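Local coordinates for cytidylate kinase-like family protein (Eubacterium ventriosum, PDB 3FDI), which is of unknown function but probably binds nucleotides through a P-loop kinase fold and may transfer phosphate to a nucleoside monophosphate, at residues B[41-46]-B[87-92]; B[93-98]-B[113-118]; B[120-125]-B[166-171]; B[174-179]-B[193-198]; B[62-67]-B[160-165]. One frame throughout, in Å; residues are numbered along the deposited sequence.

Contact 1: B[41-46]-B[87-92]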
# COMPACT_ATOMS: atom_id res chain seq x y z
N ASP B 41 17.93 7.25 22.97
CA ASP B 41 18.91 8.20 22.49
C ASP B 41 20.09 8.33 23.43
O ASP B 41 21.23 8.40 22.96
CB ASP B 41 18.28 9.55 22.21
CG ASP B 41 17.46 9.53 20.91
OD1 ASP B 41 17.66 8.61 20.09
OD2 ASP B 41 16.60 10.41 20.71
N GLU B 42 19.82 8.31 24.74
CA GLU B 42 20.90 8.30 25.73
C GLU B 42 21.61 6.95 25.91
O GLU B 42 22.79 6.83 25.59
CB GLU B 42 20.39 8.81 27.09
CG GLU B 42 20.13 10.30 27.12
CD GLU B 42 21.32 11.09 26.57
OE1 GLU B 42 22.45 10.88 27.06
OE2 GLU B 42 21.15 11.89 25.64
N VAL B 43 20.88 5.95 26.40
CA VAL B 43 21.48 4.71 26.93
C VAL B 43 21.99 3.75 25.86
O VAL B 43 22.68 2.77 26.18
CB VAL B 43 20.50 3.85 27.81
CG1 VAL B 43 21.29 3.08 28.95
CG2 VAL B 43 19.36 4.68 28.41
N ALA B 44 21.64 4.00 24.60
CA ALA B 44 22.00 3.12 23.51
C ALA B 44 23.06 3.76 22.60
O ALA B 44 23.34 3.23 21.54
CB ALA B 44 20.72 2.71 22.71
N LYS B 45 23.64 4.89 23.02
CA LYS B 45 24.71 5.59 22.30
C LYS B 45 26.17 5.15 22.69
O LYS B 45 27.13 5.94 22.66
CB LYS B 45 24.50 7.09 22.54
CG LYS B 45 25.43 8.04 21.81
CD LYS B 45 25.50 9.37 22.51
CE LYS B 45 24.16 10.07 22.46
NZ LYS B 45 24.28 11.52 22.62
N ASP B 46 26.33 3.89 23.07
CA ASP B 46 27.64 3.25 23.13
C ASP B 46 27.49 1.72 23.20
O ASP B 46 26.56 1.15 22.63
CB ASP B 46 28.46 3.76 24.30
CG ASP B 46 29.93 3.37 24.18
OD1 ASP B 46 30.20 2.35 23.51
OD2 ASP B 46 30.79 4.09 24.75
N PHE B 87 18.20 -1.22 18.63
CA PHE B 87 17.56 -2.54 18.46
C PHE B 87 18.27 -3.52 19.38
O PHE B 87 17.63 -4.25 20.14
CB PHE B 87 17.67 -3.08 17.03
CG PHE B 87 16.93 -2.28 16.00
CD1 PHE B 87 15.84 -1.48 16.34
CD2 PHE B 87 17.32 -2.35 14.68
CE1 PHE B 87 15.18 -0.74 15.38
CE2 PHE B 87 16.67 -1.62 13.72
CZ PHE B 87 15.57 -0.82 14.07
N ASN B 88 19.59 -3.46 19.37
CA ASN B 88 20.33 -4.36 20.18
C ASN B 88 20.13 -4.16 21.70
O ASN B 88 20.03 -5.16 22.44
CB ASN B 88 21.77 -4.31 19.81
CG ASN B 88 22.51 -5.52 20.29
OD1 ASN B 88 21.97 -6.65 20.28
ND2 ASN B 88 23.73 -5.29 20.77
N PHE B 89 20.03 -2.89 22.15
CA PHE B 89 19.64 -2.57 23.53
C PHE B 89 18.37 -3.29 23.90
O PHE B 89 18.28 -3.90 24.94
CB PHE B 89 19.46 -1.06 23.76
CG PHE B 89 19.00 -0.67 25.15
CD1 PHE B 89 19.91 -0.28 26.12
CD2 PHE B 89 17.66 -0.63 25.46
CE1 PHE B 89 19.47 0.08 27.42
CE2 PHE B 89 17.22 -0.28 26.72
CZ PHE B 89 18.12 0.06 27.69
N ILE B 90 17.38 -3.18 23.03
CA ILE B 90 16.07 -3.71 23.28
C ILE B 90 16.08 -5.21 23.32
O ILE B 90 15.44 -5.81 24.17
CB ILE B 90 15.13 -3.22 22.19
CG1 ILE B 90 14.85 -1.73 22.42
CG2 ILE B 90 13.81 -3.95 22.21
CD1 ILE B 90 13.90 -1.09 21.37
N ARG B 91 16.83 -5.80 22.38
CA ARG B 91 16.96 -7.23 22.27
C ARG B 91 17.69 -7.81 23.50
O ARG B 91 17.26 -8.80 24.06
CB ARG B 91 17.70 -7.56 20.97
CG ARG B 91 17.82 -9.05 20.62
CD ARG B 91 19.00 -9.35 19.65
NE ARG B 91 20.27 -8.96 20.26
CZ ARG B 91 20.98 -9.70 21.12
NH1 ARG B 91 20.59 -10.93 21.50
NH2 ARG B 91 22.08 -9.18 21.63
N LYS B 92 18.78 -7.19 23.90
CA LYS B 92 19.54 -7.64 25.07
C LYS B 92 18.72 -7.53 26.34
O LYS B 92 18.70 -8.47 27.13
CB LYS B 92 20.84 -6.85 25.26
CG LYS B 92 21.96 -7.30 24.35
CD LYS B 92 23.27 -6.51 24.62
CE LYS B 92 24.41 -6.94 23.66
NZ LYS B 92 25.79 -6.46 24.04
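The ring of Phe89 reaches from helix 81-95 over to the end of helix 37-43, where one corner of it overlaps the branched side chain of Val43. Phe89 CE1 lies 3.8 Å from Val43 CG1 and nearly as close to CB of the same valine, so the branch point shares the contact with a methyl. The two side chains meet at a slant. With CG anti to the backbone N (chi1 177°), Phe89 carries its ring out toward 41-46. Ala44 fills in at the root of the phenylalanine, its CB 4.1 Å from Phe89 CB. Here the backbones come closest, Ala44 CA and Phe89 CA being 6.2 Å apart, and a bare methyl suits so short a gap. Ala44 is also where the chain leaves its helix.

No hydrogen bond crosses the contact. The polar work lies within helix 81-95, where Arg91 grips Asn88 side-on: NE, 2.9 Å from Asn88 OD1, and NH2 both donate to that one oxygen, which lies in the guanidinium plane. Arg91 is further held by a salt bridge to Glu96 and a cation-pi contact with Phe57. Tyr35, edge-to-face, and Leu40 also pack on Phe89. The contact thus joins two helices that both lie, in sequence, between strands 34-35 and 101-104, the region that in P-loop nucleoside monophosphate kinases commonly carries the acceptor-binding part.

Contact 2: B[93-98]-B[113-118]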
# COMPACT_ATOMS: atom_id res chain seq x y z
N LYS B 93 18.07 -6.39 26.56
CA LYS B 93 17.26 -6.22 27.75
C LYS B 93 16.14 -7.26 27.77
O LYS B 93 15.86 -7.85 28.82
CB LYS B 93 16.69 -4.80 27.86
CG LYS B 93 17.71 -3.71 28.16
CD LYS B 93 18.41 -3.92 29.52
CE LYS B 93 18.90 -2.60 30.09
NZ LYS B 93 19.75 -2.71 31.32
N ALA B 94 15.49 -7.49 26.63
CA ALA B 94 14.45 -8.52 26.59
C ALA B 94 14.95 -9.96 26.78
O ALA B 94 14.33 -10.72 27.52
CB ALA B 94 13.64 -8.45 25.31
N ASN B 95 16.03 -10.33 26.10
CA ASN B 95 16.32 -11.75 25.83
C ASN B 95 17.45 -12.30 26.63
O ASN B 95 17.49 -13.50 26.90
CB ASN B 95 16.64 -12.00 24.37
CG ASN B 95 15.46 -11.78 23.49
OD1 ASN B 95 14.32 -11.66 23.96
ND2 ASN B 95 15.72 -11.66 22.19
N GLU B 96 18.39 -11.44 26.97
CA GLU B 96 19.54 -11.85 27.73
C GLU B 96 19.38 -11.47 29.21
O GLU B 96 19.64 -12.29 30.07
CB GLU B 96 20.81 -11.26 27.12
CG GLU B 96 21.02 -11.68 25.65
CD GLU B 96 22.31 -11.12 25.02
OE1 GLU B 96 23.08 -10.36 25.69
OE2 GLU B 96 22.54 -11.45 23.82
N GLU B 97 18.94 -10.25 29.51
CA GLU B 97 18.77 -9.82 30.90
C GLU B 97 17.41 -10.19 31.44
O GLU B 97 17.19 -10.10 32.64
CB GLU B 97 18.95 -8.31 31.04
CG GLU B 97 20.35 -7.81 30.75
CD GLU B 97 20.47 -6.30 30.90
OE1 GLU B 97 21.25 -5.70 30.14
OE2 GLU B 97 19.77 -5.70 31.75
N LYS B 98 16.50 -10.54 30.53
CA LYS B 98 15.14 -10.95 30.88
C LYS B 98 14.38 -9.91 31.71
O LYS B 98 13.55 -10.24 32.58
CB LYS B 98 15.16 -12.29 31.60
CG LYS B 98 15.54 -13.47 30.72
CD LYS B 98 14.41 -13.84 29.76
CE LYS B 98 14.65 -15.24 29.20
NZ LYS B 98 13.56 -15.76 28.35
N SER B 113 9.72 -10.11 18.30
CA SER B 113 9.00 -11.21 17.65
C SER B 113 9.11 -12.59 18.31
O SER B 113 8.14 -13.24 18.60
CB SER B 113 9.56 -11.39 16.25
OG SER B 113 8.86 -10.59 15.36
N ASP B 114 10.32 -13.07 18.48
CA ASP B 114 10.45 -14.44 18.97
C ASP B 114 10.30 -14.54 20.49
O ASP B 114 10.38 -15.65 21.03
CB ASP B 114 11.79 -15.03 18.55
CG ASP B 114 12.94 -14.17 18.96
OD1 ASP B 114 12.82 -12.94 18.76
OD2 ASP B 114 13.96 -14.70 19.46
N ASN B 115 10.08 -13.43 21.20
CA ASN B 115 9.99 -13.51 22.63
C ASN B 115 8.54 -13.67 22.98
O ASN B 115 7.77 -12.76 22.78
CB ASN B 115 10.57 -12.28 23.29
CG ASN B 115 10.79 -12.47 24.76
OD1 ASN B 115 9.88 -12.89 25.48
ND2 ASN B 115 11.99 -12.15 25.23
N PRO B 116 8.16 -14.85 23.53
CA PRO B 116 6.77 -15.19 23.80
C PRO B 116 6.16 -14.42 24.98
O PRO B 116 4.97 -14.52 25.21
CB PRO B 116 6.84 -16.69 24.14
CG PRO B 116 8.11 -16.83 24.87
CD PRO B 116 9.07 -15.88 24.09
N ASN B 117 6.99 -13.73 25.74
CA ASN B 117 6.56 -12.79 26.76
C ASN B 117 6.21 -11.36 26.31
O ASN B 117 5.88 -10.49 27.14
CB ASN B 117 7.68 -12.72 27.79
CG ASN B 117 7.91 -14.07 28.42
OD1 ASN B 117 6.97 -14.80 28.61
ND2 ASN B 117 9.13 -14.38 28.76
N MSE B 118 6.29 -11.11 25.01
CA MSE B 118 6.03 -9.78 24.50
C MSE B 118 4.59 -9.73 23.97
O MSE B 118 4.13 -10.62 23.29
CB MSE B 118 7.08 -9.39 23.44
CG MSE B 118 6.92 -7.95 22.91
SE MSE B 118 5.55 -7.78 21.50
CE MSE B 118 6.39 -8.91 20.24
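Asn115 and Asn95 meet through a single amide-to-amide hydrogen bond: Asn115 ND2 donates to Asn95 OD1 over 2.7 Å. The donor lies close to the line of the acceptor's C=O (163° at the oxygen). The two amide planes are only 26° apart, and the side chains run past one another in opposite directions.

A second set of hydrogen bonds shapes the loop itself. Asn115 OD1 accepts from Asn117 N at 3.0 Å, an Asx turn, while Met118 N reaches Asn115 O to close a type I turn. Both ends of one amide are therefore used, the oxygen for its own turn and the nitrogen for the helix end. An alanine at this position would remove both bonds and is likely to leave Asn95 OD1 without its donor and the turn before strand 118-125 less firmly set.

Beyond the bond there is little packing: the methyl of Ala94 lies 4.1 Å from Asn115 ND2, and both residues pack on Ile8 of strand 8-13. No salt bridge crosses the contact; Lys93 NZ pairs with Glu97 OE2 within 93-98. Asparagine, with donor and acceptor on one short stem, thus suits a place that joins helix end and turn by direction rather than by bulk.

Contact 3: B[120-125]-B[166-171]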
# COMPACT_ATOMS: atom_id res chain seq x y z
N SER B 120 1.99 -6.78 22.03
CA SER B 120 2.00 -5.48 21.39
C SER B 120 0.63 -4.90 21.17
O SER B 120 -0.32 -5.60 20.91
CB SER B 120 2.72 -5.54 20.04
OG SER B 120 2.06 -6.47 19.21
N ALA B 121 0.55 -3.59 21.19
CA ALA B 121 -0.71 -2.88 21.14
C ALA B 121 -0.45 -1.64 20.32
O ALA B 121 0.62 -0.97 20.48
CB ALA B 121 -1.18 -2.56 22.59
N PHE B 122 -1.37 -1.34 19.40
CA PHE B 122 -1.33 -0.08 18.65
C PHE B 122 -2.47 0.82 19.12
O PHE B 122 -3.61 0.40 19.10
CB PHE B 122 -1.37 -0.36 17.16
CG PHE B 122 -1.18 0.88 16.31
CD1 PHE B 122 -2.26 1.45 15.65
CD2 PHE B 122 0.09 1.39 16.11
CE1 PHE B 122 -2.12 2.58 14.93
CE2 PHE B 122 0.27 2.54 15.34
CZ PHE B 122 -0.81 3.16 14.76
N ILE B 123 -2.15 2.06 19.51
CA ILE B 123 -3.13 3.03 19.99
C ILE B 123 -3.42 4.06 18.91
O ILE B 123 -2.53 4.60 18.28
CB ILE B 123 -2.63 3.71 21.20
CG1 ILE B 123 -2.10 2.65 22.18
CG2 ILE B 123 -3.73 4.58 21.88
CD1 ILE B 123 -3.30 1.83 22.83
N LEU B 124 -4.71 4.29 18.67
CA LEU B 124 -5.14 5.21 17.67
C LEU B 124 -6.24 6.06 18.28
O LEU B 124 -6.61 5.87 19.44
CB LEU B 124 -5.56 4.49 16.40
CG LEU B 124 -6.60 3.38 16.34
CD1 LEU B 124 -7.12 3.25 14.85
CD2 LEU B 124 -6.16 2.01 16.89
N GLY B 125 -6.72 7.06 17.55
CA GLY B 125 -7.84 7.87 18.06
C GLY B 125 -8.69 8.39 16.91
O GLY B 125 -8.29 8.26 15.76
N SER B 166 6.49 -6.06 8.05
CA SER B 166 5.10 -5.79 8.46
C SER B 166 4.79 -4.27 8.36
O SER B 166 5.70 -3.43 8.28
CB SER B 166 4.92 -6.23 9.91
OG SER B 166 5.81 -5.39 10.67
N LYS B 167 3.51 -3.93 8.39
CA LYS B 167 3.07 -2.57 8.07
C LYS B 167 2.60 -1.83 9.31
O LYS B 167 1.76 -2.32 10.08
CB LYS B 167 1.93 -2.62 7.03
CG LYS B 167 2.35 -3.21 5.68
CD LYS B 167 3.36 -2.36 4.94
CE LYS B 167 3.99 -3.07 3.74
NZ LYS B 167 5.18 -2.24 3.24
N TRP B 168 3.17 -0.65 9.50
CA TRP B 168 2.78 0.24 10.58
C TRP B 168 1.27 0.47 10.57
O TRP B 168 0.72 0.84 9.56
CB TRP B 168 3.44 1.58 10.38
CG TRP B 168 3.17 2.55 11.49
CD1 TRP B 168 3.81 2.61 12.67
CD2 TRP B 168 2.22 3.61 11.49
NE1 TRP B 168 3.32 3.64 13.43
CE2 TRP B 168 2.34 4.28 12.72
CE3 TRP B 168 1.27 4.07 10.57
CZ2 TRP B 168 1.57 5.38 13.06
CZ3 TRP B 168 0.51 5.20 10.90
CH2 TRP B 168 0.66 5.82 12.14
N GLY B 169 0.62 0.26 11.68
CA GLY B 169 -0.82 0.53 11.78
C GLY B 169 -1.77 -0.55 11.27
O GLY B 169 -2.97 -0.42 11.43
N ASP B 170 -1.25 -1.59 10.63
CA ASP B 170 -2.06 -2.71 10.17
C ASP B 170 -2.40 -3.59 11.38
O ASP B 170 -1.54 -3.85 12.18
CB ASP B 170 -1.24 -3.52 9.13
CG ASP B 170 -2.00 -4.75 8.58
OD1 ASP B 170 -3.21 -4.73 8.61
OD2 ASP B 170 -1.39 -5.74 8.08
N SER B 171 -3.65 -4.05 11.54
CA SER B 171 -3.99 -4.87 12.73
C SER B 171 -3.10 -6.12 12.86
O SER B 171 -2.82 -6.59 13.98
CB SER B 171 -5.46 -5.30 12.66
OG SER B 171 -5.71 -6.13 11.51
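Gly169, which lies against the ring of Phe122, is gripped at both ends of its backbone: its N bonds to Tyr174 OH, and its O accepts from Ser171 OG of the second subunit. Its CA sits over one face of the Phe122 ring, 4.0 Å from the centroid, in a CH-pi contact; Tyr174 stacks with the same ring. Gly169 is the third residue of a type II turn from Lys167 to Asp170, closed by Asp170 N to Lys167 O. Its positive phi would jam a CB against the preceding carbonyl, and Trp168 CE3 would crowd it too, so glycine is called for.

The side chain of Phe122 leaves strand 118-125 with CG turned away from the backbone N (chi1 -174°), which carries the ring to the loop. That strand lies between 8-13 and 176-180 in the five-stranded parallel sheet, whose 2-3-1-4-5 order is that of P-loop nucleoside monophosphate kinases.

Trp168, whose N bonds to Asn161 OD1 at the end of helix 142-163, places its indole face against the edge of Phe122. The pair is T-shaped, with planes at 86° and the Phe122 ring centroid 5.2 Å from that of the six-membered ring of Trp168. Phe122 CZ comes to 3.7 Å from Trp168 CZ2, and Phe122 CE2 to 3.8 Å from Trp168 NE1.

Contact 4: B[174-179]-B[193-198]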
# COMPACT_ATOMS: atom_id res chain seq x y z
N TYR B 174 0.05 -6.24 15.16
CA TYR B 174 -0.08 -6.16 16.61
C TYR B 174 -1.04 -7.23 17.20
O TYR B 174 -1.84 -7.80 16.52
CB TYR B 174 -0.58 -4.76 16.99
CG TYR B 174 0.18 -3.62 16.29
CD1 TYR B 174 -0.29 -3.13 15.10
CD2 TYR B 174 1.38 -3.12 16.78
CE1 TYR B 174 0.36 -2.15 14.38
CE2 TYR B 174 2.06 -2.06 16.08
CZ TYR B 174 1.52 -1.60 14.87
OH TYR B 174 2.06 -0.59 14.09
N ASP B 175 -0.93 -7.46 18.50
CA ASP B 175 -1.91 -8.24 19.24
C ASP B 175 -3.20 -7.56 19.54
O ASP B 175 -4.27 -8.22 19.56
CB ASP B 175 -1.30 -8.66 20.58
CG ASP B 175 -0.10 -9.56 20.39
OD1 ASP B 175 -0.16 -10.42 19.49
OD2 ASP B 175 0.91 -9.38 21.07
N ILE B 176 -3.12 -6.27 19.83
CA ILE B 176 -4.26 -5.42 20.12
C ILE B 176 -4.15 -4.06 19.44
O ILE B 176 -3.10 -3.49 19.42
CB ILE B 176 -4.34 -5.07 21.60
CG1 ILE B 176 -4.05 -6.26 22.47
CG2 ILE B 176 -5.72 -4.56 21.92
CD1 ILE B 176 -3.88 -5.90 23.92
N CYS B 177 -5.26 -3.50 18.97
CA CYS B 177 -5.36 -2.11 18.55
C CYS B 177 -6.57 -1.56 19.21
O CYS B 177 -7.62 -2.23 19.18
CB CYS B 177 -5.58 -2.02 17.07
SG CYS B 177 -4.25 -2.79 16.08
N ILE B 178 -6.48 -0.35 19.75
CA ILE B 178 -7.60 0.28 20.44
C ILE B 178 -7.70 1.74 20.03
O ILE B 178 -6.67 2.49 20.09
CB ILE B 178 -7.45 0.15 21.96
CG1 ILE B 178 -7.26 -1.33 22.34
CG2 ILE B 178 -8.71 0.62 22.64
CD1 ILE B 178 -6.94 -1.57 23.83
N LYS B 179 -8.86 2.14 19.55
CA LYS B 179 -9.10 3.55 19.11
C LYS B 179 -9.65 4.31 20.27
O LYS B 179 -10.68 3.93 20.84
CB LYS B 179 -10.09 3.64 17.94
CG LYS B 179 -10.33 5.07 17.40
CD LYS B 179 -11.21 5.06 16.15
CE LYS B 179 -10.50 4.38 14.93
NZ LYS B 179 -11.38 4.30 13.73
N ILE B 193 -4.37 -4.59 29.87
CA ILE B 193 -4.01 -5.33 31.08
C ILE B 193 -4.79 -6.67 31.15
O ILE B 193 -4.27 -7.74 31.54
CB ILE B 193 -4.32 -4.50 32.34
CG1 ILE B 193 -3.39 -3.30 32.47
CG2 ILE B 193 -4.30 -5.40 33.60
CD1 ILE B 193 -3.96 -2.26 33.38
N LYS B 194 -6.05 -6.62 30.77
CA LYS B 194 -6.87 -7.83 30.69
C LYS B 194 -6.31 -8.79 29.66
O LYS B 194 -6.17 -9.98 29.93
CB LYS B 194 -8.31 -7.43 30.32
CG LYS B 194 -9.34 -8.59 30.19
CD LYS B 194 -10.74 -7.99 30.04
CE LYS B 194 -11.89 -8.86 30.54
NZ LYS B 194 -11.95 -9.11 32.00
N TYR B 195 -5.95 -8.29 28.48
CA TYR B 195 -5.32 -9.14 27.48
C TYR B 195 -4.10 -9.85 28.09
O TYR B 195 -3.95 -11.10 28.04
CB TYR B 195 -4.91 -8.32 26.24
CG TYR B 195 -4.41 -9.13 25.08
CD1 TYR B 195 -5.26 -9.49 24.04
CD2 TYR B 195 -3.10 -9.53 25.01
CE1 TYR B 195 -4.81 -10.21 22.96
CE2 TYR B 195 -2.65 -10.28 23.91
CZ TYR B 195 -3.52 -10.60 22.89
OH TYR B 195 -3.11 -11.34 21.81
N ILE B 196 -3.24 -9.05 28.71
CA ILE B 196 -1.94 -9.55 29.23
C ILE B 196 -2.14 -10.58 30.32
O ILE B 196 -1.52 -11.66 30.29
CB ILE B 196 -1.04 -8.36 29.80
CG1 ILE B 196 -0.63 -7.42 28.68
CG2 ILE B 196 0.17 -8.90 30.52
CD1 ILE B 196 -0.12 -6.11 29.16
N ASP B 197 -3.03 -10.27 31.26
CA ASP B 197 -3.24 -11.11 32.42
C ASP B 197 -4.08 -12.36 32.13
O ASP B 197 -4.10 -13.30 32.89
CB ASP B 197 -3.89 -10.31 33.56
CG ASP B 197 -3.04 -9.10 34.01
OD1 ASP B 197 -1.81 -9.03 33.76
OD2 ASP B 197 -3.63 -8.19 34.62
N SER B 198 -4.78 -12.39 31.01
CA SER B 198 -5.57 -13.56 30.67
C SER B 198 -4.78 -14.42 29.68
O SER B 198 -5.32 -15.27 29.00
CB SER B 198 -6.87 -13.11 30.07
OG SER B 198 -6.59 -12.59 28.80
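Ile176 and Tyr195 make the tight part of this contact. The end methyl of the isoleucine, CD1, presses to 3.5 Å from both CB and CG of Tyr195, while Ile176 CG1 lies over the ring in a CH-pi contact, 3.9 Å from its centroid. A first torsion of -173° in Tyr195 swings the ring off helix 185-197 toward the strand. This helix covers a face of the parallel sheet beside strand 176-180, where Ile178 packs on Ile192 as well. Cys177 pairs antiparallel with the second subunit, so the sheet continues across the interface.

Fewer atoms meet at the phenol end. Asp175 approaches Tyr195 OH with its CB, at 3.5 Å, and its carboxylate makes no hydrogen bond to that oxygen. The second subunit holds both polar ends: the hydroxyl bonds to Lys179 O of that chain, and Asp175 OD2 makes a salt bridge to its Lys182. A leucine in place of Tyr195 would probably leave that Lys179 carbonyl without its partner and open a gap beside Asp175. The exposed side is at the helix end, around Asp197.

Contact 5: B[62-67]-B[160-165]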
# COMPACT_ATOMS: atom_id res chain seq x y z
N MSE B 62 17.63 -5.78 11.90
CA MSE B 62 19.07 -5.72 12.06
C MSE B 62 19.79 -6.18 10.81
O MSE B 62 20.70 -5.49 10.34
CB MSE B 62 19.51 -6.52 13.27
CG MSE B 62 19.12 -5.87 14.62
SE MSE B 62 20.12 -6.81 16.04
CE MSE B 62 21.68 -7.25 14.99
N ASN B 63 19.39 -7.34 10.27
CA ASN B 63 19.97 -7.83 9.01
C ASN B 63 19.82 -6.74 7.95
O ASN B 63 20.75 -6.37 7.26
CB ASN B 63 19.26 -9.11 8.52
CG ASN B 63 19.32 -10.25 9.53
OD1 ASN B 63 20.39 -10.67 9.95
ND2 ASN B 63 18.14 -10.75 9.93
N PHE B 64 18.61 -6.21 7.86
CA PHE B 64 18.32 -5.13 6.91
C PHE B 64 19.23 -3.89 7.10
O PHE B 64 19.85 -3.38 6.14
CB PHE B 64 16.84 -4.75 7.02
CG PHE B 64 16.39 -3.79 5.99
CD1 PHE B 64 16.16 -4.21 4.67
CD2 PHE B 64 16.20 -2.46 6.31
CE1 PHE B 64 15.76 -3.31 3.67
CE2 PHE B 64 15.80 -1.56 5.32
CZ PHE B 64 15.58 -1.99 4.00
N ALA B 65 19.30 -3.42 8.35
CA ALA B 65 20.24 -2.36 8.74
C ALA B 65 21.67 -2.67 8.29
O ALA B 65 22.40 -1.79 7.85
CB ALA B 65 20.19 -2.12 10.25
N PHE B 66 22.08 -3.92 8.36
CA PHE B 66 23.48 -4.24 8.02
C PHE B 66 23.79 -4.19 6.53
O PHE B 66 24.95 -4.06 6.16
CB PHE B 66 23.91 -5.60 8.60
CG PHE B 66 24.16 -5.56 10.07
CD1 PHE B 66 25.18 -4.76 10.60
CD2 PHE B 66 23.39 -6.34 10.94
CE1 PHE B 66 25.44 -4.72 12.00
CE2 PHE B 66 23.61 -6.31 12.32
CZ PHE B 66 24.64 -5.50 12.85
N ILE B 67 22.76 -4.29 5.69
CA ILE B 67 23.01 -4.41 4.25
C ILE B 67 23.78 -3.18 3.81
O ILE B 67 23.37 -2.06 4.14
CB ILE B 67 21.71 -4.53 3.42
CG1 ILE B 67 20.87 -5.73 3.86
CG2 ILE B 67 22.07 -4.60 1.92
CD1 ILE B 67 19.43 -5.71 3.36
N HIS B 160 9.23 2.77 10.63
CA HIS B 160 8.79 1.40 10.84
C HIS B 160 8.85 0.54 9.58
O HIS B 160 9.30 -0.61 9.64
CB HIS B 160 7.37 1.36 11.38
CG HIS B 160 6.92 -0.02 11.77
ND1 HIS B 160 6.39 -0.91 10.86
CD2 HIS B 160 6.90 -0.66 12.97
CE1 HIS B 160 6.10 -2.05 11.48
NE2 HIS B 160 6.37 -1.91 12.76
N ASN B 161 8.33 1.06 8.46
CA ASN B 161 8.22 0.22 7.23
C ASN B 161 9.54 0.12 6.51
O ASN B 161 9.75 -0.72 5.62
CB ASN B 161 7.10 0.70 6.28
CG ASN B 161 5.67 0.62 6.92
OD1 ASN B 161 5.48 0.05 8.02
ND2 ASN B 161 4.68 1.21 6.23
N PHE B 162 10.47 0.99 6.87
CA PHE B 162 11.79 0.83 6.35
C PHE B 162 12.45 -0.38 7.00
O PHE B 162 13.02 -1.20 6.29
CB PHE B 162 12.67 2.05 6.57
CG PHE B 162 14.07 1.89 5.99
CD1 PHE B 162 14.25 1.83 4.62
CD2 PHE B 162 15.17 1.73 6.81
CE1 PHE B 162 15.52 1.70 4.07
CE2 PHE B 162 16.46 1.58 6.28
CZ PHE B 162 16.64 1.57 4.91
N TYR B 163 12.40 -0.49 8.33
CA TYR B 163 13.13 -1.57 9.01
C TYR B 163 12.38 -2.89 9.10
O TYR B 163 13.02 -3.94 9.24
CB TYR B 163 13.60 -1.18 10.39
CG TYR B 163 14.66 -0.15 10.36
CD1 TYR B 163 15.97 -0.48 10.03
CD2 TYR B 163 14.38 1.18 10.68
CE1 TYR B 163 16.97 0.48 10.02
CE2 TYR B 163 15.36 2.14 10.65
CZ TYR B 163 16.64 1.78 10.34
OH TYR B 163 17.58 2.76 10.32
N CYS B 164 11.07 -2.86 8.99
CA CYS B 164 10.26 -4.05 9.11
C CYS B 164 9.60 -4.36 7.80
O CYS B 164 9.49 -3.47 6.93
CB CYS B 164 9.16 -3.82 10.14
SG CYS B 164 9.68 -3.07 11.72
N GLU B 165 9.16 -5.60 7.65
CA GLU B 165 8.36 -6.03 6.50
C GLU B 165 6.87 -5.94 6.80
O GLU B 165 6.07 -5.75 5.92
CB GLU B 165 8.71 -7.47 6.14
CG GLU B 165 10.18 -7.67 5.63
CD GLU B 165 10.51 -9.15 5.38
OE1 GLU B 165 9.76 -10.00 5.92
OE2 GLU B 165 11.48 -9.47 4.63
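Phe64 is the bump here and Phe162 forms the floor of its hollow. The edge of the Phe64 ring drives into the middle of the Phe162 face, Phe64 CE2 standing 3.2 Å above that plane, a T-shaped pair with planes at 73° and ring centroids 4.7 Å apart. Phe162 O comes against the same corner of Phe64. The hollow is framed by Tyr163, whose CD1 lies 4.2 Å from Phe64 CD2, and Tyr163 itself takes Phe162 CD2 over the centre of its own ring, so each aromatic fits against the next.

Ala65 completes the fit beside Tyr163: its methyl meets the ring edge, Ala65 CB to Tyr163 CE1 being 4.1 Å, and so small a group is enough to reach it. Flat rings suit such a place, offering both a narrow edge and a broad face. Lys154 of the third subunit bonds to Phe162 O, and Lys151 of that chain to Phe64 O. The result is an aromatic cluster joining the end of helix 60-66 to that of helix 142-163 at a subunit interface.

Overall arrangement
From the N terminus, contact 1 opens first, at helix 37-43, and closes on helix 81-95. Before that, 62-67 has opened contact 5, so the two cross, and Phe87 packs against Tyr163 and Met62. Contact 2 begins where contact 1 ends and closes a short loop at 113-118, nested within the long loop of contact 5. Contact 3 opens on strand 118-125 and closes at 166-171, crossing contact 5. Contact 4 follows in series; its strand neighbours that of contact 3. Contacts 1 and 5 tie helices together, contact 2 ties helix 81-95 to the loop before strand 118-125, and contacts 3 and 4 tie a loop and a helix to the sheet near the second subunit.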